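Local coordinates for cytidine deaminase (Mycobacterium leprae, PDB 3R2N), which probably catalyses the zinc-dependent hydrolytic deamination of cytidine to uridine in pyrimidine salvage, working as a homotetramer, at residues Trp10-Lys15 / Gly42-Gly47; Ala19-Ser24 / Tyr81-Asn86. One frame throughout, in Å; residues are numbered along the deposited sequence.

Contact 1 of 2, residues Trp10-Lys15 / Gly42-Gly47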
ATOM      1  N   TRP D  10      -1.812  22.710  20.646  1.00 49.51           N
ATOM      2  CA  TRP D  10      -1.007  22.284  19.513  1.00 48.31           C
ATOM      3  C   TRP D  10       0.482  22.159  19.849  1.00 48.55           C
ATOM      4  O   TRP D  10       1.174  21.314  19.292  1.00 47.69           O
ATOM      5  CB  TRP D  10      -1.258  23.203  18.320  1.00 48.50           C
ATOM      6  CG  TRP D  10      -2.679  23.163  17.830  1.00 47.01           C
ATOM      7  CD1 TRP D  10      -3.671  24.065  18.117  1.00 47.66           C
ATOM      8  CD2 TRP D  10      -3.271  22.178  16.957  1.00 44.48           C
ATOM      9  NE1 TRP D  10      -4.836  23.709  17.470  1.00 46.57           N
ATOM     10  CE2 TRP D  10      -4.622  22.552  16.759  1.00 44.27           C
ATOM     11  CE3 TRP D  10      -2.785  21.023  16.318  1.00 43.66           C
ATOM     12  CZ2 TRP D  10      -5.499  21.817  15.950  1.00 42.51           C
ATOM     13  CZ3 TRP D  10      -3.654  20.287  15.514  1.00 42.98           C
ATOM     14  CH2 TRP D  10      -5.005  20.695  15.336  1.00 43.55           C
ATOM     15  N   ASP D  11       0.961  22.998  20.765  1.00 49.80           N
ATOM     16  CA  ASP D  11       2.274  22.822  21.391  1.00 50.32           C
ATOM     17  C   ASP D  11       2.515  21.397  21.913  1.00 48.35           C
ATOM     18  O   ASP D  11       3.571  20.797  21.669  1.00 47.89           O
ATOM     19  CB  ASP D  11       2.417  23.795  22.560  1.00 52.79           C
ATOM     20  CG  ASP D  11       3.418  24.890  22.285  1.00 57.61           C
ATOM     21  OD1 ASP D  11       4.644  24.577  22.310  1.00 60.71           O
ATOM     22  OD2 ASP D  11       2.982  26.052  22.058  1.00 59.80           O
ATOM     23  N   THR D  12       1.549  20.868  22.656  1.00 46.67           N
ATOM     24  CA  THR D  12       1.705  19.548  23.249  1.00 45.31           C
ATOM     25  C   THR D  12       1.860  18.512  22.158  1.00 42.98           C
ATOM     26  O   THR D  12       2.786  17.709  22.192  1.00 42.66           O
ATOM     27  CB  THR D  12       0.537  19.210  24.144  1.00 45.07           C
ATOM     28  OG1 THR D  12       0.555  20.105  25.250  1.00 48.13           O
ATOM     29  CG2 THR D  12       0.637  17.793  24.665  1.00 44.62           C
ATOM     30  N   LEU D  13       0.972  18.557  21.172  1.00 41.60           N
ATOM     31  CA  LEU D  13       1.063  17.660  20.016  1.00 39.45           C
ATOM     32  C   LEU D  13       2.417  17.766  19.272  1.00 39.63           C
ATOM     33  O   LEU D  13       3.008  16.747  18.907  1.00 38.39           O
ATOM     34  CB  LEU D  13      -0.116  17.890  19.074  1.00 38.29           C
ATOM     35  CG  LEU D  13      -1.498  17.543  19.626  1.00 37.04           C
ATOM     36  CD1 LEU D  13      -2.548  17.758  18.551  1.00 36.31           C
ATOM     37  CD2 LEU D  13      -1.556  16.101  20.156  1.00 34.56           C
ATOM     38  N   GLN D  14       2.932  18.990  19.106  1.00 40.87           N
ATOM     39  CA  GLN D  14       4.178  19.217  18.352  1.00 41.31           C
ATOM     40  C   GLN D  14       5.397  18.629  19.070  1.00 41.32           C
ATOM     41  O   GLN D  14       6.223  17.904  18.455  1.00 41.37           O
ATOM     42  CB  GLN D  14       4.316  20.702  17.963  1.00 42.81           C
ATOM     43  CG  GLN D  14       5.563  21.438  18.418  1.00 47.21           C
ATOM     44  CD  GLN D  14       6.732  21.258  17.498  1.00 50.09           C
ATOM     45  OE1 GLN D  14       7.858  21.041  17.947  1.00 52.14           O
ATOM     46  NE2 GLN D  14       6.484  21.353  16.197  1.00 51.00           N
ATOM     47  N   LYS D  15       5.471  18.886  20.374  1.00 41.40           N
ATOM     48  CA  LYS D  15       6.503  18.306  21.247  1.00 41.54           C
ATOM     49  C   LYS D  15       6.412  16.780  21.280  1.00 39.70           C
ATOM     50  O   LYS D  15       7.434  16.106  21.220  1.00 40.02           O
ATOM     51  CB  LYS D  15       6.427  18.876  22.664  1.00 41.60           C
ATOM     52  CG  LYS D  15       6.999  20.297  22.783  1.00 45.95           C
ATOM     53  CD  LYS D  15       6.589  20.945  24.103  1.00 49.80           C
ATOM     54  CE  LYS D  15       6.363  22.437  23.935  1.00 55.03           C
ATOM     55  NZ  LYS D  15       7.492  23.314  24.422  1.00 56.69           N
ATOM     56  N   GLY D  42      -9.578  12.347  24.953  1.00 37.48           N
ATOM     57  CA  GLY D  42      -8.462  13.164  25.434  1.00 37.91           C
ATOM     58  C   GLY D  42      -7.061  12.555  25.473  1.00 37.61           C
ATOM     59  O   GLY D  42      -6.088  13.262  25.796  1.00 38.03           O
ATOM     60  N   ARG D  43      -6.936  11.258  25.193  1.00 36.37           N
ATOM     61  CA  ARG D  43      -5.601  10.646  25.200  1.00 36.22           C
ATOM     62  C   ARG D  43      -4.753  10.981  23.975  1.00 35.84           C
ATOM     63  O   ARG D  43      -5.262  11.181  22.851  1.00 34.97           O
ATOM     64  CB  ARG D  43      -5.628   9.124  25.437  1.00 36.24           C
ATOM     65  CG  ARG D  43      -5.875   8.282  24.215  1.00 34.31           C
ATOM     66  CD  ARG D  43      -6.121   6.833  24.621  1.00 32.46           C
ATOM     67  NE  ARG D  43      -6.426   6.001  23.462  1.00 31.36           N
ATOM     68  CZ  ARG D  43      -7.643   5.842  22.928  1.00 32.65           C
ATOM     69  NH1 ARG D  43      -7.790   5.046  21.865  1.00 32.46           N
ATOM     70  NH2 ARG D  43      -8.719   6.446  23.451  1.00 29.17           N
ATOM     71  N   LEU D  44      -3.453  11.051  24.231  1.00 36.00           N
ATOM     72  CA  LEU D  44      -2.459  11.365  23.224  1.00 35.76           C
ATOM     73  C   LEU D  44      -1.926  10.075  22.624  1.00 34.61           C
ATOM     74  O   LEU D  44      -1.458   9.208  23.351  1.00 35.57           O
ATOM     75  CB  LEU D  44      -1.305  12.140  23.856  1.00 36.01           C
ATOM     76  CG  LEU D  44      -0.599  13.142  22.937  1.00 36.91           C
ATOM     77  CD1 LEU D  44       0.125  14.188  23.782  1.00 37.94           C
ATOM     78  CD2 LEU D  44       0.361  12.508  21.945  1.00 35.21           C
ATOM     79  N   ILE D  45      -2.005   9.952  21.306  1.00 32.56           N
ATOM     80  CA  ILE D  45      -1.330   8.876  20.614  1.00 31.44           C
ATOM     81  C   ILE D  45      -0.286   9.398  19.633  1.00 31.18           C
ATOM     82  O   ILE D  45      -0.278  10.580  19.319  1.00 31.26           O
ATOM     83  CB  ILE D  45      -2.308   7.849  19.988  1.00 31.07           C
ATOM     84  CG1 ILE D  45      -3.246   8.499  18.958  1.00 29.58           C
ATOM     85  CG2 ILE D  45      -3.059   7.131  21.123  1.00 30.21           C
ATOM     86  CD1 ILE D  45      -4.243   7.506  18.324  1.00 27.12           C
ATOM     87  N   THR D  46       0.629   8.527  19.203  1.00 30.85           N
ATOM     88  CA  THR D  46       1.739   8.915  18.320  1.00 29.94           C
ATOM     89  C   THR D  46       2.002   7.805  17.312  1.00 29.28           C
ATOM     90  O   THR D  46       1.429   6.723  17.415  1.00 28.51           O
ATOM     91  CB  THR D  46       3.037   9.090  19.084  1.00 30.76           C
ATOM     92  OG1 THR D  46       3.465   7.796  19.556  1.00 31.39           O
ATOM     93  CG2 THR D  46       2.882  10.059  20.254  1.00 30.76           C
ATOM     94  N   GLY D  47       2.883   8.092  16.350  1.00 28.76           N
ATOM     95  CA  GLY D  47       3.253   7.157  15.287  1.00 27.84           C
ATOM     96  C   GLY D  47       4.514   7.683  14.623  1.00 28.20           C
ATOM     97  O   GLY D  47       4.749   8.903  14.616  1.00 28.41           O
TER

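Contact 2 of 2, residues Ala19-Ser24 / Tyr81-Asn86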
ATOM      1  N   ALA D  19       9.196  14.190  19.865  1.00 37.42           N
ATOM      2  CA  ALA D  19       9.670  13.125  20.738  1.00 37.47           C
ATOM      3  C   ALA D  19       9.550  11.749  20.072  1.00 36.69           C
ATOM      4  O   ALA D  19      10.530  10.981  20.037  1.00 37.66           O
ATOM      5  CB  ALA D  19       8.905  13.156  22.075  1.00 37.61           C
ATOM      6  N   ALA D  20       8.379  11.437  19.517  1.00 35.03           N
ATOM      7  CA  ALA D  20       8.177  10.104  18.918  1.00 34.76           C
ATOM      8  C   ALA D  20       9.124   9.887  17.720  1.00 34.64           C
ATOM      9  O   ALA D  20       9.570   8.763  17.460  1.00 34.71           O
ATOM     10  CB  ALA D  20       6.705   9.890  18.500  1.00 32.92           C
ATOM     11  N   ARG D  21       9.454  10.984  17.035  1.00 35.11           N
ATOM     12  CA  ARG D  21      10.281  10.969  15.827  1.00 35.00           C
ATOM     13  C   ARG D  21      11.661  10.317  16.067  1.00 35.48           C
ATOM     14  O   ARG D  21      12.252   9.752  15.142  1.00 35.48           O
ATOM     15  CB  ARG D  21      10.417  12.389  15.265  1.00 35.40           C
ATOM     16  CG  ARG D  21      11.049  12.475  13.876  1.00 35.41           C
ATOM     17  CD  ARG D  21      12.226  13.437  13.903  1.00 38.95           C
ATOM     18  NE  ARG D  21      11.765  14.813  14.029  1.00 40.95           N
ATOM     19  CZ  ARG D  21      12.368  15.750  14.741  1.00 42.08           C
ATOM     20  NH1 ARG D  21      13.471  15.469  15.418  1.00 42.76           N
ATOM     21  NH2 ARG D  21      11.855  16.972  14.779  1.00 43.21           N
ATOM     22  N   ALA D  22      12.137  10.337  17.312  1.00 35.54           N
ATOM     23  CA  ALA D  22      13.394   9.665  17.653  1.00 35.94           C
ATOM     24  C   ALA D  22      13.398   8.138  17.391  1.00 35.24           C
ATOM     25  O   ALA D  22      14.474   7.554  17.224  1.00 34.94           O
ATOM     26  CB  ALA D  22      13.795   9.972  19.100  1.00 36.99           C
ATOM     27  N   ASN D  23      12.221   7.506  17.350  1.00 34.04           N
ATOM     28  CA  ASN D  23      12.129   6.057  17.049  1.00 33.70           C
ATOM     29  C   ASN D  23      11.806   5.755  15.601  1.00 33.36           C
ATOM     30  O   ASN D  23      11.598   4.590  15.218  1.00 33.03           O
ATOM     31  CB  ASN D  23      11.098   5.387  17.927  1.00 32.92           C
ATOM     32  CG  ASN D  23      11.488   5.403  19.394  1.00 35.26           C
ATOM     33  OD1 ASN D  23      12.657   5.199  19.763  1.00 37.09           O
ATOM     34  ND2 ASN D  23      10.508   5.636  20.243  1.00 34.78           N
ATOM     35  N   SER D  24      11.774   6.808  14.795  1.00 33.47           N
ATOM     36  CA  SER D  24      11.495   6.686  13.384  1.00 34.18           C
ATOM     37  C   SER D  24      12.489   5.749  12.666  1.00 34.61           C
ATOM     38  O   SER D  24      13.687   5.836  12.911  1.00 35.51           O
ATOM     39  CB  SER D  24      11.494   8.082  12.741  1.00 34.89           C
ATOM     40  OG  SER D  24      12.270   8.101  11.554  1.00 36.10           O
ATOM     41  N   TYR D  81      -0.995  16.401  14.514  1.00 32.08           N
ATOM     42  CA  TYR D  81       0.155  17.236  14.174  1.00 32.43           C
ATOM     43  C   TYR D  81       1.307  16.328  13.700  1.00 32.35           C
ATOM     44  O   TYR D  81       1.866  15.555  14.500  1.00 32.27           O
ATOM     45  CB  TYR D  81       0.592  18.024  15.421  1.00 32.91           C
ATOM     46  CG  TYR D  81       1.388  19.305  15.180  1.00 33.94           C
ATOM     47  CD1 TYR D  81       1.194  20.422  15.978  1.00 35.33           C
ATOM     48  CD2 TYR D  81       2.355  19.389  14.177  1.00 34.05           C
ATOM     49  CE1 TYR D  81       1.925  21.612  15.759  1.00 35.56           C
ATOM     50  CE2 TYR D  81       3.098  20.562  13.969  1.00 33.53           C
ATOM     51  CZ  TYR D  81       2.868  21.658  14.751  1.00 35.66           C
ATOM     52  OH  TYR D  81       3.594  22.798  14.519  1.00 36.68           O
ATOM     53  N   CYS D  82       1.641  16.418  12.411  1.00 32.40           N
ATOM     54  CA  CYS D  82       2.727  15.630  11.832  0.70 32.78           C
ATOM     55  C   CYS D  82       3.993  16.490  11.673  1.00 33.48           C
ATOM     56  O   CYS D  82       3.922  17.684  11.307  1.00 34.48           O
ATOM     57  CB  CYS D  82       2.254  15.064  10.495  0.70 32.84           C
ATOM     58  SG  CYS D  82       3.279  13.834   9.706  0.70 34.31           S
ATOM     59  N   VAL D  83       5.150  15.894  11.963  1.00 33.14           N
ATOM     60  CA  VAL D  83       6.409  16.646  11.928  1.00 33.94           C
ATOM     61  C   VAL D  83       7.523  16.032  11.092  1.00 34.38           C
ATOM     62  O   VAL D  83       7.638  14.792  10.969  1.00 33.47           O
ATOM     63  CB  VAL D  83       6.989  16.883  13.338  1.00 34.96           C
ATOM     64  CG1 VAL D  83       6.057  17.819  14.191  1.00 33.82           C
ATOM     65  CG2 VAL D  83       7.333  15.544  14.003  1.00 33.25           C
ATOM     66  N   ASP D  84       8.356  16.901  10.519  1.00 34.92           N
ATOM     67  CA  ASP D  84       9.539  16.429   9.821  1.00 34.97           C
ATOM     68  C   ASP D  84      10.771  16.530  10.740  1.00 36.48           C
ATOM     69  O   ASP D  84      10.633  16.828  11.935  1.00 36.67           O
ATOM     70  CB  ASP D  84       9.732  17.184   8.508  1.00 35.56           C
ATOM     71  CG  ASP D  84      10.072  18.663   8.718  1.00 36.74           C
ATOM     72  OD1 ASP D  84      10.501  19.057   9.829  1.00 37.77           O
ATOM     73  OD2 ASP D  84       9.899  19.434   7.761  1.00 37.88           O
ATOM     74  N   GLY D  85      11.963  16.291  10.184  1.00 37.49           N
ATOM     75  CA  GLY D  85      13.219  16.308  10.943  1.00 39.17           C
ATOM     76  C   GLY D  85      13.577  17.624  11.632  1.00 41.28           C
ATOM     77  O   GLY D  85      14.406  17.632  12.543  1.00 41.91           O
ATOM     78  N   ASN D  86      12.959  18.731  11.208  1.00 42.31           N
ATOM     79  CA  ASN D  86      13.183  20.042  11.845  1.00 44.22           C
ATOM     80  C   ASN D  86      12.089  20.394  12.836  1.00 43.86           C
ATOM     81  O   ASN D  86      12.150  21.447  13.494  1.00 44.40           O
ATOM     82  CB  ASN D  86      13.345  21.166  10.813  1.00 45.21           C
ATOM     83  CG  ASN D  86      14.524  20.929   9.874  1.00 48.23           C
ATOM     84  OD1 ASN D  86      15.559  20.361  10.268  1.00 51.33           O
ATOM     85  ND2 ASN D  86      14.369  21.347   8.613  1.00 49.35           N
TER

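Contact 1 of 2, residues Trp10-Lys15 / Gly42-Gly47
Leu44 lays its isobutyl group against two neighbouring side chains of the helical segment 10-15, one methyl meeting Thr12 and the branch carbon meeting Leu13. The shorter approach is methyl to methyl: CD1 of Leu44 stands 3.7 Å from CG2 of Thr12, the two side chains running at a slant to one another. On Thr12, CG2 lies anti to the backbone N and OG1 anti to the carbonyl carbon (chi1 -66°), which turns the methyl rather than the hydroxyl to the leucine. Leu13 comes alongside, pointing the opposite way to Leu44, and its CD2 stops 4.2 Å from CG of Leu44. With chi2 at -177° setting CD1 of Leu13 anti to CA, the other methyl, CD2, is the one left turned to the strand.

No hydrogen bond or salt bridge spans the two segments, and they bury just 101 Å² between them, so the contact is small and apolar. The backbones stay well apart, with CA of Leu13 7.9 Å from CA of Leu44. Leu13 is buried, whereas Thr12 and Leu44 are partly exposed.

The contact joins the first turns of helix 10-21 to strand 44-48, an outermost strand of the sheet within this chain. Leu13 and Leu44 both also touch Phe38 of the adjacent strand 34-39, while Leu13 reaches Tyr81 of strand 77-83. Ile45 points away from helix 10-21 and packs on Met65 and Leu69 of helix 61-71, so the two helices cover opposite faces of the sheet, giving the layered alpha/beta/alpha core of the cytidine deaminase fold.

Contact 2 of 2, residues Ala19-Ser24 / Tyr81-Asn86
Arg21 brings its guanidinium group to the backbone just past strand 77-83, where two of its nitrogens share one carbonyl oxygen. NE and NH2 of Arg21 each lie 3.1 Å from O of Asp84, but N-H...O angles of 128° and 127° make both bonds weak and bent. O of Gly85 sits over one guanidinium face, 3.3 Å above the plane and displaced to its rim; it is close without being hydrogen-bonded. CG of Arg21 is anti to the backbone N (chi1 -170°), and bends at chi2 and chi3 then bring the guanidinium group to the Asp84 carbonyl. CG2 of Val83 approaches obliquely, 4.5 Å from NE of Arg21.

Further out, an Asx turn shapes the acceptor loop: OD1 of Asp84 accepts from N of Asn86 at 2.8 Å, approached from above the carboxylate plane, and also from the backbone N of Asp88. On the helical side, a type I turn runs from Arg21 to Ser24.

The contact thus ties the C-terminal part of helix 10-21 to the loop following strand 77-83. Pro32 packs on Arg21, Val83 touches Ala17 of the same helix, and Ala20 leans on Thr46 and Val48 of strand 44-48.

In the fold
Contacts 1 and 2 lie with their centres 11 Å apart and share helix 10-21, contact 1 using its beginning and contact 2 its C-terminal part. Their segments alternate along the chain: 10-15, 19-24, 42-47, 81-86. Both reach the same mixed sheet. The helix thus lies across strands 44-48, 34-39 and 77-83, fixed over one face of the layered core: contact 1 fastens it to strand 44-48 by apolar side chains, contact 2 to the loop after strand 77-83 by weak arginine-to-carbonyl bonds. Direct packing links them: CB of Leu13 is 3.7 Å from CB of Tyr81. The Asp84 side chain is about 12 Å from a bound zinc ion; zinc in this protein is held by Cys60, Cys93 and Cys96.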